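Local atomic coordinates of acetyl-coa acetyltransferase (Zoogloea ramigera, PDB entry 2WL6), a protein that catalyses the condensation of two acetyl-CoA molecules into acetoacetyl-CoA by a Claisen reaction, a step that probably feeds polyhydroxybutyrate synthesis. Residues A[47-51]-A[108-112]; A[122-126]-A[138-143]; A[312-316]-A[356-361]. The protein carries 2 engineered substitutions. All coordinates share one frame; numbering follows the deposited sequence.

Overall arrangement
Three contacts follow one another along the chain, and none nests in or crosses another. Interaction 1 comes first: it closes a loop of 56 residues and brings strand 51-55 beside strand 111-118, its parallel neighbour in the sheet. Strand 111-118 then leads to interaction 2, whose 11-residue loop closes the hairpin of strands 124-126 and 137-141; this contact stands about 35 Å, centre to centre, from interaction 1 and meets two other subunits. Interaction 3, in the C-terminal thiolase domain, spans 39 residues to lay helix 350-367 on strand 312-315. Its nearest atoms are about 10 Å from interaction 1 and 13 Å from interaction 2.

Interaction 1: A[47-51]-A[108-112]; sequences GEVNE and ASIIV
E51 and I111 face each other as a parallel beta bridge where strands 51-55 and 111-118 of the thiolase fold run side by side in the N-terminal domain. The backbone ties are N50 N to I110 O (2.8 Å) and V112 N to E51 O (3.0 Å), on the two sides of this bridge. N50 adds a side-chain grip. Its CG stands beside the backbone N (chi1 -78°), which carries the amide away from the bridge to the turn at S109. There N50 OD1 accepts two backbone N-H groups, from S109 N at 2.6 Å and I110 N at 2.8 Å. The two donors approach from opposite faces of the amide, each about 30° out of its plane, so the turn entering strand 111-118 is held from the loop that leads into strand 51-55. N50 CB lies against I110 O and the methyl of A108. I111, with CG1 on the side of its backbone N and the chain turned again at chi2 (-69°), brings CD1 back toward E51, while E51 extends away to W83 and to a salt bridge with R94 of the second subunit. The E48 carboxylate forms a salt bridge with R267 of helix 261-267. V49 and V112 reach helix 27-40, touching one another loosely through their CG2 methyls at 4.3 Å. At the bridge itself, I111 CD1 rests 3.7 Å from E51 CB.

Interaction 2: A[122-126]-A[138-143]; sequences APHCA and KMIDTM
C125 and I140 form an antiparallel hydrogen-bonded pair, C125 N to I140 O at 2.6 Å and I140 N to C125 O at 2.7 Å, in a hairpin consistent with the tetramerisation loop of bacterial thiolases. The packing is close where the strand turns into helix 142-148. T142 N donates to P123 O (3.1 Å), and the T142 methyl CG2 lies 3.8 Å from C125 SG, which is on the same face of the hairpin as I140. On the other face the H124 ring lies across D141, CD2 reaching D141 CB at 3.7 Å with ring and carboxylate planes 57° apart. D141 also N-caps the helix through a weak bond from M143 N. M139, bent at chi2 (-74°) and chi3, curls its SD back to A126 CB, 3.8 Å away. The loose side is the K138 side chain, which is exposed and leads away to a salt bridge with D136 of the third subunit, although its backbone O still touches A126 CB. Strand 124-126 continues into a strand of the second subunit, whose R129 pairs with D141; M139 extends the sheet into the third, whose G135 binds H124 NE2. Within the chain, M143, in the first turn of helix 142-148, packs on F18, L58 and M119.

Interaction 3: A[312-316]-A[356-361]; sequences LVEAH and RILNTL. Engineered in segment 312-316: H316 (natural residue Asn).
This is a helix-on-strand packing contact, E314 of strand 312-315 facing I357, T360 and L361 of helix 350-367, in the C-terminal half of the thiolase fold. The two run nearly antiparallel, 165° apart with axes 8.7 Å from each other, and every touching residue is buried. The helix also reaches strand 5-17 through R356 and N359, consistent with a place in the helical layer between the two halves of the fold. E314 carries the contact. It holds CG opposite its own carbonyl carbon, which brings E314 CG to 4.0 Å from L361 CG. A bend at chi2 (-71°) then folds the carboxylate alongside the helix instead of pointing it straight across. E314 OE1 comes 3.8 Å from I357 CB, and OE2 touches the T360 methyl, the two side chains roughly perpendicular. R356 NH1 is 4.2 Å from E314 OE1, too distant for a salt bridge; the R356 NH1 group makes a weak hydrogen bond to T360 OG1, which is also hydrogen-bonded to E198. An alanine in place of E314 would remove CG and the carboxylate, which would probably open a gap against I357, T360 and L361 and take one negative charge away from near R356. H316, engineered in place of an asparagine linked to stabilising the enolate intermediate, sits at the far end of the segment, with N348, the other engineered position, beside it. The I357 methyl CG2 approaches the edge of the H316 ring, 4.4 Å from H316 ND1. At the opposite end, L312 and L361 lie side by side, pointing opposite ways, their CD2 methyls 3.8 Å apart.

Interaction 1: A[47-51]-A[108-112]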
loop_
_atom_site.group_PDB
_atom_site.type_symbol
_atom_site.label_atom_id
_atom_site.label_comp_id
_atom_site.label_asym_id
_atom_site.label_seq_id
_atom_site.Cartn_x
_atom_site.Cartn_y
_atom_site.Cartn_z
ATOM N N GLY A 47 39.706 9.279 -8.911
ATOM C CA GLY A 47 39.842 9.332 -10.362
ATOM C C GLY A 47 40.598 8.191 -11.019
ATOM O O GLY A 47 40.511 8.008 -12.233
ATOM N N GLU A 48 41.341 7.415 -10.244
ATOM C CA GLU A 48 42.026 6.291 -10.851
ATOM C C GLU A 48 41.196 5.007 -10.821
ATOM O O GLU A 48 41.553 4.024 -11.472
ATOM C CB GLU A 48 43.374 6.059 -10.202
ATOM C CG GLU A 48 44.246 7.289 -10.110
ATOM C CD GLU A 48 45.398 7.064 -9.153
ATOM O OE1 GLU A 48 46.273 6.216 -9.470
ATOM O OE2 GLU A 48 45.409 7.718 -8.081
ATOM N N VAL A 49 40.096 5.004 -10.065
ATOM C CA VAL A 49 39.199 3.857 -10.052
ATOM C C VAL A 49 38.675 3.522 -11.469
ATOM O O VAL A 49 38.116 4.381 -12.154
ATOM C CB VAL A 49 37.990 4.101 -9.127
ATOM C CG1 VAL A 49 37.012 2.938 -9.217
ATOM C CG2 VAL A 49 38.426 4.339 -7.705
ATOM N N ASN A 50 38.852 2.266 -11.886
ATOM C CA ASN A 50 38.342 1.782 -13.165
ATOM C C ASN A 50 36.908 1.333 -13.092
ATOM O O ASN A 50 36.164 1.476 -14.039
ATOM C CB ASN A 50 39.165 0.612 -13.651
ATOM C CG ASN A 50 40.474 1.043 -14.245
ATOM O OD1 ASN A 50 41.494 0.377 -14.092
ATOM N ND2 ASN A 50 40.458 2.158 -14.942
ATOM N N GLU A 51 36.513 0.774 -11.964
ATOM C CA GLU A 51 35.187 0.225 -11.872
ATOM C C GLU A 51 34.874 -0.087 -10.410
ATOM O O GLU A 51 35.773 -0.271 -9.589
ATOM C CB GLU A 51 35.107 -1.007 -12.775
ATOM C CG GLU A 51 33.822 -1.787 -12.734
ATOM C CD GLU A 51 33.592 -2.611 -13.993
ATOM O OE1 GLU A 51 33.886 -3.820 -13.997
ATOM O OE2 GLU A 51 33.111 -2.037 -14.988
ATOM N N ALA A 108 41.143 -4.265 -16.804
ATOM C CA ALA A 108 41.144 -3.122 -15.871
ATOM C C ALA A 108 42.425 -3.059 -15.046
ATOM O O ALA A 108 43.132 -4.060 -14.914
ATOM C CB ALA A 108 39.923 -3.126 -14.962
ATOM N N SER A 109 42.713 -1.870 -14.506
ATOM C CA SER A 109 43.879 -1.643 -13.650
ATOM C C SER A 109 43.511 -1.638 -12.179
ATOM O O SER A 109 44.143 -2.334 -11.387
ATOM C CB SER A 109 44.574 -0.326 -13.992
ATOM O OG SER A 109 45.708 -0.548 -14.813
ATOM N N ILE A 110 42.496 -0.862 -11.806
ATOM C CA ILE A 110 42.042 -0.827 -10.408
ATOM C C ILE A 110 40.517 -0.948 -10.177
ATOM O O ILE A 110 39.741 -0.088 -10.578
ATOM C CB ILE A 110 42.550 0.424 -9.710
ATOM C CG1 ILE A 110 44.057 0.335 -9.540
ATOM C CG2 ILE A 110 41.897 0.551 -8.358
ATOM C CD1 ILE A 110 44.655 1.626 -9.205
ATOM N N ILE A 111 40.105 -2.002 -9.491
ATOM C CA ILE A 111 38.707 -2.180 -9.129
ATOM C C ILE A 111 38.489 -1.900 -7.634
ATOM O O ILE A 111 39.370 -2.148 -6.806
ATOM C CB ILE A 111 38.246 -3.623 -9.462
ATOM C CG1 ILE A 111 38.698 -4.003 -10.862
ATOM C CG2 ILE A 111 36.756 -3.758 -9.354
ATOM C CD1 ILE A 111 37.987 -3.232 -11.961
ATOM N N VAL A 112 37.314 -1.382 -7.296
ATOM C CA VAL A 112 36.880 -1.321 -5.915
ATOM C C VAL A 112 35.688 -2.247 -5.810
ATOM O O VAL A 112 34.683 -1.997 -6.463
ATOM C CB VAL A 112 36.484 0.101 -5.561
ATOM C CG1 VAL A 112 35.527 0.135 -4.395
ATOM C CG2 VAL A 112 37.744 0.908 -5.264
#

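Interaction 2: A[122-126]-A[138-143]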
loop_
_atom_site.group_PDB
_atom_site.type_symbol
_atom_site.label_atom_id
_atom_site.label_comp_id
_atom_site.label_asym_id
_atom_site.label_seq_id
_atom_site.Cartn_x
_atom_site.Cartn_y
_atom_site.Cartn_z
ATOM N N ALA A 122 14.550 -1.977 2.987
ATOM C CA ALA A 122 13.870 -2.877 2.056
ATOM C C ALA A 122 12.401 -2.603 2.163
ATOM O O ALA A 122 11.899 -2.474 3.256
ATOM C CB ALA A 122 14.161 -4.315 2.389
ATOM N N PRO A 123 11.704 -2.494 1.027
ATOM C CA PRO A 123 10.264 -2.176 0.967
ATOM C C PRO A 123 9.317 -3.375 0.921
ATOM O O PRO A 123 9.727 -4.459 0.525
ATOM C CB PRO A 123 10.146 -1.429 -0.352
ATOM C CG PRO A 123 11.222 -2.016 -1.210
ATOM C CD PRO A 123 12.339 -2.443 -0.299
ATOM N N HIS A 124 8.064 -3.179 1.333
ATOM C CA HIS A 124 6.991 -4.175 1.140
ATOM C C HIS A 124 6.406 -3.940 -0.244
ATOM O O HIS A 124 6.489 -2.833 -0.750
ATOM C CB HIS A 124 5.851 -3.919 2.111
ATOM C CG HIS A 124 6.064 -4.457 3.484
ATOM N ND1 HIS A 124 6.367 -3.646 4.558
ATOM C CD2 HIS A 124 5.960 -5.712 3.977
ATOM C CE1 HIS A 124 6.466 -4.387 5.648
ATOM N NE2 HIS A 124 6.232 -5.646 5.321
ATOM N N CYS A 125 5.753 -4.916 -0.854
ATOM C CA CYS A 125 5.285 -4.658 -2.209
ATOM C C CYS A 125 4.256 -5.645 -2.715
ATOM O O CYS A 125 4.057 -6.704 -2.121
ATOM C CB CYS A 125 6.483 -4.673 -3.158
ATOM S SG CYS A 125 6.966 -6.341 -3.654
ATOM N N ALA A 126 3.624 -5.298 -3.834
ATOM C CA ALA A 126 2.668 -6.187 -4.481
ATOM C C ALA A 126 2.525 -5.858 -5.946
ATOM O O ALA A 126 2.794 -4.737 -6.356
ATOM C CB ALA A 126 1.316 -6.116 -3.801
ATOM N N LYS A 138 -2.050 -9.459 -0.290
ATOM C CA LYS A 138 -0.819 -9.335 0.491
ATOM C C LYS A 138 0.097 -8.196 0.039
ATOM O O LYS A 138 0.106 -7.784 -1.116
ATOM C CB LYS A 138 -0.033 -10.651 0.498
ATOM C CG LYS A 138 -0.825 -11.854 0.955
ATOM C CD LYS A 138 0.103 -13.027 1.326
ATOM C CE LYS A 138 0.522 -12.986 2.810
ATOM N NZ LYS A 138 1.560 -14.001 3.179
ATOM N N MET A 139 0.872 -7.695 0.980
ATOM C CA MET A 139 1.973 -6.824 0.660
ATOM C C MET A 139 3.226 -7.532 1.137
ATOM O O MET A 139 3.528 -7.523 2.326
ATOM C CB MET A 139 1.821 -5.490 1.373
ATOM C CG MET A 139 0.789 -4.563 0.753
ATOM S SD MET A 139 1.404 -3.850 -0.780
ATOM C CE MET A 139 2.699 -2.728 -0.231
ATOM N N ILE A 140 3.933 -8.156 0.200
ATOM C CA ILE A 140 5.095 -8.969 0.495
ATOM C C ILE A 140 6.263 -8.123 0.954
ATOM O O ILE A 140 6.495 -7.040 0.429
ATOM C CB ILE A 140 5.534 -9.739 -0.748
ATOM C CG1 ILE A 140 4.416 -10.660 -1.249
ATOM C CG2 ILE A 140 6.733 -10.565 -0.442
ATOM C CD1 ILE A 140 3.888 -11.664 -0.209
ATOM N N ASP A 141 6.985 -8.621 1.949
ATOM C CA ASP A 141 8.205 -7.981 2.413
ATOM C C ASP A 141 9.341 -8.455 1.534
ATOM O O ASP A 141 9.702 -9.621 1.581
ATOM C CB ASP A 141 8.447 -8.391 3.867
ATOM C CG ASP A 141 9.583 -7.651 4.494
ATOM O OD1 ASP A 141 10.546 -7.294 3.764
ATOM O OD2 ASP A 141 9.504 -7.439 5.722
ATOM N N THR A 142 9.911 -7.578 0.725
ATOM C CA THR A 142 10.974 -8.037 -0.166
ATOM C C THR A 142 12.170 -8.685 0.573
ATOM O O THR A 142 12.758 -9.653 0.092
ATOM C CB THR A 142 11.453 -6.953 -1.127
ATOM O OG1 THR A 142 11.570 -5.717 -0.432
ATOM C CG2 THR A 142 10.469 -6.796 -2.264
ATOM N N MET A 143 12.519 -8.177 1.747
ATOM C CA MET A 143 13.608 -8.780 2.484
ATOM C C MET A 143 13.281 -10.258 2.734
ATOM O O MET A 143 14.047 -11.152 2.391
ATOM C CB MET A 143 13.788 -8.062 3.801
ATOM C CG MET A 143 14.623 -8.848 4.799
ATOM S SD MET A 143 14.506 -8.206 6.473
ATOM C CE MET A 143 12.802 -8.594 6.864
#

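Interaction 3: A[312-316]-A[356-361]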
loop_
_atom_site.group_PDB
_atom_site.type_symbol
_atom_site.label_atom_id
_atom_site.label_comp_id
_atom_site.label_asym_id
_atom_site.label_seq_id
_atom_site.Cartn_x
_atom_site.Cartn_y
_atom_site.Cartn_z
ATOM N N LEU A 312 44.891 -18.601 9.932
ATOM C CA LEU A 312 43.692 -17.964 10.475
ATOM C C LEU A 312 42.475 -18.233 9.557
ATOM O O LEU A 312 42.636 -18.304 8.346
ATOM C CB LEU A 312 43.972 -16.461 10.623
ATOM C CG LEU A 312 42.948 -15.526 11.253
ATOM C CD1 LEU A 312 42.773 -15.780 12.709
ATOM C CD2 LEU A 312 43.423 -14.115 11.073
ATOM N N VAL A 313 41.276 -18.391 10.123
ATOM C CA VAL A 313 40.061 -18.713 9.329
ATOM C C VAL A 313 38.839 -17.889 9.729
ATOM O O VAL A 313 38.624 -17.635 10.897
ATOM C CB VAL A 313 39.670 -20.222 9.446
ATOM C CG1 VAL A 313 38.270 -20.443 8.940
ATOM C CG2 VAL A 313 40.680 -21.125 8.722
ATOM N N GLU A 314 38.055 -17.457 8.751
ATOM C CA GLU A 314 36.826 -16.707 9.007
ATOM C C GLU A 314 35.734 -17.480 8.306
ATOM O O GLU A 314 35.772 -17.606 7.074
ATOM C CB GLU A 314 36.874 -15.290 8.401
ATOM C CG GLU A 314 37.405 -14.184 9.284
ATOM C CD GLU A 314 36.463 -13.789 10.424
ATOM O OE1 GLU A 314 35.228 -13.869 10.270
ATOM O OE2 GLU A 314 36.968 -13.393 11.497
ATOM N N ALA A 315 34.766 -18.007 9.055
ATOM C CA ALA A 315 33.688 -18.765 8.428
ATOM C C ALA A 315 32.333 -18.224 8.874
ATOM O O ALA A 315 32.104 -18.051 10.053
ATOM C CB ALA A 315 33.834 -20.229 8.743
ATOM N N HIS A 316 31.454 -17.933 7.922
ATOM C CA HIS A 316 30.153 -17.308 8.209
ATOM C C HIS A 316 29.301 -18.083 9.215
ATOM O O HIS A 316 29.020 -19.276 9.043
ATOM C CB HIS A 316 29.346 -17.113 6.914
ATOM C CG HIS A 316 28.314 -16.023 6.983
ATOM N ND1 HIS A 316 28.628 -14.714 7.291
ATOM C CD2 HIS A 316 26.979 -16.036 6.724
ATOM C CE1 HIS A 316 27.529 -13.976 7.247
ATOM N NE2 HIS A 316 26.514 -14.753 6.900
ATOM N N ARG A 356 32.512 -8.141 4.783
ATOM C CA ARG A 356 32.651 -7.856 6.186
ATOM C C ARG A 356 33.658 -8.848 6.753
ATOM O O ARG A 356 34.577 -8.443 7.476
ATOM C CB ARG A 356 31.296 -7.981 6.888
ATOM C CG ARG A 356 31.193 -7.193 8.183
ATOM C CD ARG A 356 31.947 -7.875 9.298
ATOM N NE ARG A 356 31.333 -9.142 9.684
ATOM C CZ ARG A 356 32.021 -10.200 10.101
ATOM N NH1 ARG A 356 33.340 -10.134 10.156
ATOM N NH2 ARG A 356 31.395 -11.320 10.452
ATOM N N ILE A 357 33.507 -10.136 6.435
ATOM C CA ILE A 357 34.477 -11.112 6.940
ATOM C C ILE A 357 35.830 -10.993 6.225
ATOM O O ILE A 357 36.870 -11.315 6.767
ATOM C CB ILE A 357 33.961 -12.602 6.961
ATOM C CG1 ILE A 357 34.140 -13.292 5.622
ATOM C CG2 ILE A 357 32.512 -12.702 7.451
ATOM C CD1 ILE A 357 33.824 -14.748 5.706
ATOM N N LEU A 358 35.824 -10.493 5.006
ATOM C CA LEU A 358 37.076 -10.331 4.322
ATOM C C LEU A 358 37.861 -9.294 5.110
ATOM O O LEU A 358 39.030 -9.510 5.462
ATOM C CB LEU A 358 36.869 -9.903 2.866
ATOM C CG LEU A 358 37.822 -10.563 1.839
ATOM C CD1 LEU A 358 37.827 -9.771 0.543
ATOM C CD2 LEU A 358 39.294 -10.795 2.295
ATOM N N ASN A 359 37.216 -8.177 5.411
ATOM C CA ASN A 359 37.888 -7.145 6.169
ATOM C C ASN A 359 38.482 -7.708 7.455
ATOM O O ASN A 359 39.661 -7.519 7.775
ATOM C CB ASN A 359 36.915 -6.034 6.517
ATOM C CG ASN A 359 36.812 -5.008 5.437
ATOM O OD1 ASN A 359 37.240 -3.875 5.614
ATOM N ND2 ASN A 359 36.246 -5.393 4.301
ATOM N N THR A 360 37.638 -8.408 8.191
ATOM C CA THR A 360 38.032 -8.986 9.448
ATOM C C THR A 360 39.231 -9.917 9.276
ATOM O O THR A 360 40.096 -9.982 10.151
ATOM C CB THR A 360 36.840 -9.698 10.093
ATOM O OG1 THR A 360 35.747 -8.769 10.179
ATOM C CG2 THR A 360 37.187 -10.167 11.466
ATOM N N LEU A 361 39.298 -10.603 8.141
ATOM C CA LEU A 361 40.360 -11.558 7.920
ATOM C C LEU A 361 41.683 -10.831 7.673
ATOM O O LEU A 361 42.697 -11.161 8.288
ATOM C CB LEU A 361 40.052 -12.453 6.725
ATOM C CG LEU A 361 40.530 -13.904 6.734
ATOM C CD1 LEU A 361 41.165 -14.222 5.420
ATOM C CD2 LEU A 361 41.501 -14.149 7.844
#